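Local coordinates for protein cellulase IBT99 (Metagenomes, PDB 6WBT) that probably cleaves 6-phospho-alpha-glucosides with the help of NAD and a manganese ion, as a glycoside hydrolase of family 4, at residues 283-286 / 287-290; 377-380 / 381-384; 329-333 / 334-338. One frame throughout, in Å; residues are numbered along the deposited sequence.

Contact 1 (283-286 / 287-290); sequences NNTR and GMQV. With G6P (6-O-phosphono-alpha-D-glucopyranose), chain F.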
loop_
_atom_site.group_PDB
_atom_site.type_symbol
_atom_site.label_atom_id
_atom_site.label_comp_id
_atom_site.label_asym_id
_atom_site.label_seq_id
_atom_site.Cartn_x
_atom_site.Cartn_y
_atom_site.Cartn_z
ATOM N N ASN A 283 -10.084 37.440 28.104
ATOM C CA ASN A 283 -9.230 38.472 28.673
ATOM C C ASN A 283 -8.119 37.916 29.560
ATOM O O ASN A 283 -7.405 38.702 30.193
ATOM C CB ASN A 283 -10.069 39.478 29.475
ATOM C CG ASN A 283 -11.148 40.149 28.633
ATOM O OD1 ASN A 283 -12.335 40.068 28.952
ATOM N ND2 ASN A 283 -10.738 40.828 27.568
ATOM N N ASN A 284 -7.949 36.588 29.623
ATOM C CA ASN A 284 -6.885 35.956 30.411
ATOM C C ASN A 284 -6.638 34.571 29.812
ATOM O O ASN A 284 -6.888 33.524 30.411
ATOM C CB ASN A 284 -7.249 35.867 31.895
ATOM C CG ASN A 284 -6.099 35.378 32.763
ATOM O OD1 ASN A 284 -6.079 34.227 33.197
ATOM N ND2 ASN A 284 -5.145 36.260 33.030
ATOM N N THR A 285 -6.118 34.563 28.588
ATOM C CA THR A 285 -5.777 33.321 27.922
ATOM C C THR A 285 -4.534 32.710 28.562
ATOM O O THR A 285 -3.888 33.307 29.427
ATOM C CB THR A 285 -5.555 33.560 26.431
ATOM O OG1 THR A 285 -4.486 34.494 26.257
ATOM C CG2 THR A 285 -6.814 34.123 25.797
ATOM N N ARG A 286 -4.210 31.490 28.126
ATOM C CA ARG A 286 -3.063 30.779 28.680
ATOM C C ARG A 286 -1.761 31.527 28.414
ATOM O O ARG A 286 -0.863 31.547 29.264
ATOM C CB ARG A 286 -3.001 29.364 28.101
ATOM C CG ARG A 286 -1.797 28.554 28.549
ATOM C CD ARG A 286 -1.713 28.478 30.065
ATOM N NE ARG A 286 -0.493 27.815 30.518
ATOM C CZ ARG A 286 -0.141 27.697 31.794
ATOM N NH1 ARG A 286 -0.914 28.198 32.747
ATOM N NH2 ARG A 286 0.987 27.079 32.117
ATOM N N GLY A 287 -1.640 32.146 27.239
ATOM C CA GLY A 287 -0.449 32.928 26.952
ATOM C C GLY A 287 -0.288 34.107 27.891
ATOM O O GLY A 287 0.829 34.471 28.263
HETATM N N MSE A 288 -1.400 34.720 28.285
HETATM C CA MSE A 288 -1.373 35.830 29.229
HETATM C C MSE A 288 -0.953 35.358 30.615
HETATM O O MSE A 288 -0.326 36.100 31.373
HETATM C CB MSE A 288 -2.742 36.507 29.298
HETATM C CG MSE A 288 -3.065 37.385 28.102
HETATM SE SE MSE A 288 -4.880 38.088 28.181
HETATM C CE MSE A 288 -4.666 39.610 26.984
ATOM N N GLN A 289 -1.305 34.112 30.940
ATOM C CA GLN A 289 -0.968 33.566 32.251
ATOM C C GLN A 289 0.531 33.336 32.388
ATOM O O GLN A 289 1.116 33.638 33.435
ATOM C CB GLN A 289 -1.739 32.267 32.487
ATOM C CG GLN A 289 -3.247 32.438 32.442
ATOM C CD GLN A 289 -3.986 31.117 32.438
ATOM O OE1 GLN A 289 -3.485 30.110 32.936
ATOM N NE2 GLN A 289 -5.185 31.112 31.866
ATOM N N VAL A 290 1.173 32.806 31.343
ATOM C CA VAL A 290 2.616 32.607 31.398
ATOM C C VAL A 290 3.362 33.929 31.286
ATOM O O VAL A 290 4.530 34.012 31.680
ATOM C CB VAL A 290 3.075 31.621 30.305
ATOM C CG1 VAL A 290 2.235 30.353 30.349
ATOM C CG2 VAL A 290 3.010 32.266 28.932
HETATM C C1 G6P F . 3.982 20.701 27.611
HETATM C C2 G6P F . 3.619 20.705 26.128
HETATM C C3 G6P F . 4.006 22.025 25.472
HETATM C C4 G6P F . 3.462 23.199 26.276
HETATM C C5 G6P F . 3.913 23.068 27.726
HETATM C C6 G6P F . 3.448 24.234 28.593
HETATM O O1 G6P F . 5.406 20.738 27.753
HETATM O O2 G6P F . 4.294 19.629 25.467
HETATM O O3 G6P F . 3.487 22.069 24.139
HETATM O O4 G6P F . 3.942 24.430 25.726
HETATM O O5 G6P F . 3.413 21.840 28.257
HETATM O O6 G6P F . 2.815 25.238 27.803
HETATM P P G6P F . 2.546 26.695 28.432
HETATM O O1P G6P F . 1.179 27.073 27.919
HETATM O O2P G6P F . 3.681 27.543 27.909
HETATM O O3P G6P F . 2.601 26.454 29.922
#
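Gly287 follows Arg286 in the first turn of helix 286-291, a helix N-terminus built into the glucose-6-phosphate pocket. Thr285 holds the N-cap position, and Glu98 of helix 90-103 binds both Thr285 OG1 and the backbone N of Gly287. Met288, a selenomethionine, reaches back along the preceding loop: CG passes 3.7 Å from Thr285 OG1, and SE lies beside the Asn283 carbonyl. Gln289 turns toward that loop too, its backbone N bonding Thr285 O at 3.1 Å while its amide bridges two residues. NE2 gives a nearly straight bond (164°) to Asn284 O at 3.3 Å, from above the carbonyl plane; OE1 accepts Arg286 NH1 at 3.2 Å, in the guanidinium plane but with the two flat groups 87° apart. Asp241 forms a salt bridge to the same NH1. Val290 N closes the turn on Arg286 O, and Val290 CG1 sits 3.6 Å above one face of the Arg286 guanidinium, toward the rim. Arg286 CG stands anti to the backbone N (chi1 177°), and one bend at chi2 carries the guanidinium to the sugar phosphate. Held at its edge by Gln289 OE1, it grips that phosphate through two nitrogens: NE meets O1P at 3.2 Å and NH2 meets O3P at 2.8 Å.

Contact 2 (377-380 / 381-384); sequences SIPR and FYKG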
loop_
_atom_site.group_PDB
_atom_site.type_symbol
_atom_site.label_atom_id
_atom_site.label_comp_id
_atom_site.label_asym_id
_atom_site.label_seq_id
_atom_site.Cartn_x
_atom_site.Cartn_y
_atom_site.Cartn_z
ATOM N N SER A 377 -0.295 -1.912 12.102
ATOM C CA SER A 377 -1.588 -1.312 11.805
ATOM C C SER A 377 -2.284 -0.849 13.079
ATOM O O SER A 377 -2.169 -1.480 14.134
ATOM C CB SER A 377 -2.475 -2.305 11.056
ATOM O OG SER A 377 -2.076 -2.420 9.700
ATOM N N ILE A 378 -3.005 0.263 12.974
ATOM C CA ILE A 378 -3.780 0.802 14.089
ATOM C C ILE A 378 -5.261 0.661 13.756
ATOM O O ILE A 378 -5.628 0.666 12.572
ATOM C CB ILE A 378 -3.400 2.263 14.379
ATOM C CG1 ILE A 378 -3.721 3.154 13.177
ATOM C CG2 ILE A 378 -1.922 2.365 14.740
ATOM C CD1 ILE A 378 -3.404 4.619 13.399
ATOM N N PRO A 379 -6.139 0.516 14.749
ATOM C CA PRO A 379 -7.566 0.319 14.455
ATOM C C PRO A 379 -8.187 1.533 13.777
ATOM O O PRO A 379 -7.582 2.599 13.643
ATOM C CB PRO A 379 -8.186 0.057 15.834
ATOM C CG PRO A 379 -7.176 0.531 16.824
ATOM C CD PRO A 379 -5.839 0.357 16.181
ATOM N N ARG A 380 -9.443 1.353 13.354
ATOM C CA ARG A 380 -10.081 2.317 12.460
ATOM C C ARG A 380 -10.323 3.660 13.141
ATOM O O ARG A 380 -10.102 4.714 12.533
ATOM C CB ARG A 380 -11.395 1.743 11.924
ATOM C CG ARG A 380 -12.275 2.763 11.215
ATOM C CD ARG A 380 -13.572 2.143 10.716
ATOM N NE ARG A 380 -13.429 1.529 9.399
ATOM C CZ ARG A 380 -13.242 0.230 9.191
ATOM N NH1 ARG A 380 -13.176 -0.608 10.216
ATOM N NH2 ARG A 380 -13.124 -0.233 7.954
ATOM N N PHE A 381 -10.781 3.647 14.396
ATOM C CA PHE A 381 -11.131 4.897 15.067
ATOM C C PHE A 381 -9.935 5.831 15.193
ATOM O O PHE A 381 -10.098 7.056 15.153
ATOM C CB PHE A 381 -11.720 4.610 16.448
ATOM C CG PHE A 381 -11.912 5.841 17.290
ATOM C CD1 PHE A 381 -12.843 6.802 16.933
ATOM C CD2 PHE A 381 -11.162 6.037 18.438
ATOM C CE1 PHE A 381 -13.023 7.934 17.704
ATOM C CE2 PHE A 381 -11.337 7.167 19.214
ATOM C CZ PHE A 381 -12.269 8.118 18.847
ATOM N N TYR A 382 -8.734 5.280 15.343
ATOM C CA TYR A 382 -7.539 6.099 15.484
ATOM C C TYR A 382 -6.873 6.403 14.150
ATOM O O TYR A 382 -6.109 7.370 14.062
ATOM C CB TYR A 382 -6.550 5.410 16.426
ATOM C CG TYR A 382 -7.197 4.993 17.725
ATOM C CD1 TYR A 382 -7.322 5.886 18.778
ATOM C CD2 TYR A 382 -7.708 3.714 17.888
ATOM C CE1 TYR A 382 -7.922 5.513 19.963
ATOM C CE2 TYR A 382 -8.311 3.330 19.069
ATOM C CZ TYR A 382 -8.414 4.235 20.103
ATOM O OH TYR A 382 -9.014 3.865 21.283
ATOM N N LYS A 383 -7.149 5.606 13.117
ATOM C CA LYS A 383 -6.690 5.948 11.775
ATOM C C LYS A 383 -7.427 7.172 11.245
ATOM O O LYS A 383 -6.805 8.114 10.740
ATOM C CB LYS A 383 -6.878 4.759 10.834
ATOM C CG LYS A 383 -6.690 5.095 9.363
ATOM C CD LYS A 383 -7.074 3.921 8.474
ATOM C CE LYS A 383 -7.050 4.304 7.001
ATOM N NZ LYS A 383 -5.697 4.729 6.551
ATOM N N GLY A 384 -8.758 7.177 11.360
ATOM C CA GLY A 384 -9.537 8.282 10.830
ATOM C C GLY A 384 -9.246 9.605 11.509
ATOM O O GLY A 384 -9.301 10.660 10.871
#
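Gly384 N donates to Arg380 O at 3.0 Å in a nearly straight bond (173°), and Lys383 N bonds Pro379 O at 3.1 Å, a more bent bond (146°). Tyr382 N leans on that same Pro379 carbonyl through a weak bond of 3.4 Å. Together they form the opening turn of helix 380-402, with the proline at the N-cap position. The charged side chains find their partners outside this turn. Arg380 swings away from it to the second subunit, where NH1 pairs with Glu398 and NH2 with Asp356 of that chain; Lys383 NZ pairs with Glu387 one turn further along its own helix.

Packing gathers on the other flank of the turn. The Tyr382 side chain is directed by chi1 -51°, which sets CG anti to the carbonyl carbon, beside the backbone N, and brings the ring alongside Pro379. There Pro379 CG meets the ring at its edge, near its plane, 3.4 Å from CD2. One face of the tyrosine ring receives the edge of Phe381, whose CD2 stands 3.6 Å above the ring centre. Ile378 fills in from the incoming loop: its CD1 lies 4.4 Å from Tyr382 CB and 3.9 Å from Lys383 CA, so a methyl group rests against the helix backbone. Trp204 meets the Tyr382 ring edge-to-face, and Tyr382 OH is hydrogen-bonded to Asp260.

The whole is a helix N-terminus led in by an extended Ile-Pro segment. The aromatic pair packs against its own chain, on Phe258, Trp204 and Tyr261, and also meets Met410 of the second subunit, so that both the rings and Arg380 place this first turn at a subunit interface.

Contact 3 (329-333 / 334-338); sequences VESLI and HDERS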
loop_
_atom_site.group_PDB
_atom_site.type_symbol
_atom_site.label_atom_id
_atom_site.label_comp_id
_atom_site.label_asym_id
_atom_site.label_seq_id
_atom_site.Cartn_x
_atom_site.Cartn_y
_atom_site.Cartn_z
ATOM N N VAL A 329 20.378 14.146 23.497
ATOM C CA VAL A 329 21.710 14.550 23.049
ATOM C C VAL A 329 22.762 13.589 23.577
ATOM O O VAL A 329 23.675 13.179 22.851
ATOM C CB VAL A 329 22.017 15.993 23.489
ATOM C CG1 VAL A 329 23.394 16.412 22.991
ATOM C CG2 VAL A 329 20.939 16.951 23.020
ATOM N N GLU A 330 22.659 13.227 24.857
ATOM C CA GLU A 330 23.614 12.298 25.450
ATOM C C GLU A 330 23.595 10.957 24.729
ATOM O O GLU A 330 24.646 10.342 24.513
ATOM C CB GLU A 330 23.305 12.123 26.935
ATOM C CG GLU A 330 24.226 11.167 27.662
ATOM C CD GLU A 330 23.818 10.960 29.106
ATOM O OE1 GLU A 330 23.193 11.872 29.687
ATOM O OE2 GLU A 330 24.117 9.882 29.659
ATOM N N SER A 331 22.406 10.491 24.337
ATOM C CA SER A 331 22.315 9.246 23.587
ATOM C C SER A 331 22.837 9.395 22.164
ATOM O O SER A 331 23.246 8.398 21.560
ATOM C CB SER A 331 20.870 8.745 23.568
ATOM O OG SER A 331 20.785 7.464 22.967
ATOM N N LEU A 332 22.833 10.614 21.619
ATOM C CA LEU A 332 23.438 10.863 20.317
ATOM C C LEU A 332 24.959 10.877 20.389
ATOM O O LEU A 332 25.627 10.537 19.405
ATOM C CB LEU A 332 22.936 12.193 19.747
ATOM C CG LEU A 332 21.472 12.288 19.317
ATOM C CD1 LEU A 332 21.049 13.742 19.179
ATOM C CD2 LEU A 332 21.258 11.552 18.009
ATOM N N ILE A 333 25.520 11.263 21.534
ATOM C CA ILE A 333 26.970 11.358 21.668
ATOM C C ILE A 333 27.586 9.980 21.870
ATOM O O ILE A 333 28.542 9.603 21.182
ATOM C CB ILE A 333 27.337 12.310 22.821
ATOM C CG1 ILE A 333 26.732 13.693 22.586
ATOM C CG2 ILE A 333 28.847 12.413 22.970
ATOM C CD1 ILE A 333 26.626 14.530 23.837
ATOM N N HIS A 334 27.050 9.207 22.812
ATOM C CA HIS A 334 27.632 7.929 23.200
ATOM C C HIS A 334 26.920 6.728 22.593
ATOM O O HIS A 334 27.281 5.593 22.916
ATOM C CB HIS A 334 27.642 7.800 24.725
ATOM C CG HIS A 334 28.581 8.745 25.405
ATOM N ND1 HIS A 334 28.611 8.912 26.772
ATOM C CD2 HIS A 334 29.528 9.574 24.904
ATOM C CE1 HIS A 334 29.535 9.803 27.085
ATOM N NE2 HIS A 334 30.106 10.220 25.970
ATOM N N ASP A 335 25.925 6.947 21.729
ATOM C CA ASP A 335 25.185 5.860 21.086
ATOM C C ASP A 335 24.577 4.925 22.133
ATOM O O ASP A 335 24.761 3.707 22.103
ATOM C CB ASP A 335 26.082 5.096 20.107
ATOM C CG ASP A 335 25.315 4.104 19.256
ATOM O OD1 ASP A 335 24.396 4.530 18.528
ATOM O OD2 ASP A 335 25.636 2.899 19.313
ATOM N N GLU A 336 23.844 5.518 23.079
ATOM C CA GLU A 336 23.296 4.769 24.202
ATOM C C GLU A 336 22.056 3.961 23.838
ATOM O O GLU A 336 21.602 3.161 24.663
ATOM C CB GLU A 336 22.959 5.719 25.354
ATOM C CG GLU A 336 24.080 6.672 25.724
ATOM C CD GLU A 336 23.847 7.346 27.061
ATOM O OE1 GLU A 336 24.482 6.935 28.054
ATOM O OE2 GLU A 336 23.019 8.279 27.120
ATOM N N ARG A 337 21.504 4.155 22.639
ATOM C CA ARG A 337 20.326 3.417 22.178
ATOM C C ARG A 337 19.137 3.626 23.115
ATOM O O ARG A 337 18.404 2.690 23.437
ATOM C CB ARG A 337 20.635 1.926 22.012
ATOM C CG ARG A 337 21.907 1.645 21.232
ATOM C CD ARG A 337 21.884 2.336 19.881
ATOM N NE ARG A 337 21.757 1.389 18.778
ATOM C CZ ARG A 337 22.784 0.920 18.078
ATOM N NH1 ARG A 337 24.018 1.311 18.364
ATOM N NH2 ARG A 337 22.577 0.062 17.090
ATOM N N SER A 338 18.948 4.867 23.556
ATOM C CA SER A 338 17.839 5.184 24.444
ATOM C C SER A 338 16.518 5.133 23.686
ATOM O O SER A 338 16.404 5.641 22.567
ATOM C CB SER A 338 18.036 6.565 25.069
ATOM O OG SER A 338 16.994 6.864 25.982
#
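Ser331 OG stands anti to the backbone N (chi1 -174°), out from the last turn of helix 321-334 to meet the returning chain, where Ser338 N donates to it at 3.2 Å along a nearly straight line (168°). Glu336 CG lies anti to the carbonyl carbon, beside the backbone N, and the extended chain beyond it runs back over the same turn and lays its carboxylate obliquely against that of Glu330. The backbone between them ends the helix in a Schellman-like turn, lacking the 5→2 bond: His334 N still bonds Glu330 O at 3.2 Å, Asp335 takes a positive phi (56°), and Glu336 N makes a weak 6→1 bond of 3.3 Å to Ser331 O. Ser331 OG in turn donates to Val365 O of strand 358-366, tying the helix end to the sheet where strand 338-345 begins. Glu336 CB packs over Ser331 OG at 3.7 Å. If Glu336 gave way to an alanine here, Lys327 would probably be left without the salt-bridge mate it has in OE2, and a gap would open beside Glu330 CG. The two glutamates are neighbours of like charge; Lys327 may offset the repulsion, and having two acidic groups side by side may raise the proton affinity of either.

In the fold
Contacts 1, 3 and 2 follow one another in that order along the chain, all within the range of the family 4 C-terminal domain. Their centres form a wide triangle: about 35 Å between contacts 1 and 2, about 37 Å between 1 and 3, and about 32 Å between 2 and 3, with no two touching. Contacts 1 and 3 fall on opposite sides of the chain's centre. Contacts 1 and 2 open helices 286-291 and 380-402, whereas contact 3 closes helix 321-334 and leads into strand 338-345 of the large mixed sheet. Their roles diverge accordingly: contact 1 faces the bound sugar phosphate, while contacts 2 and 3 reach the second and third subunits.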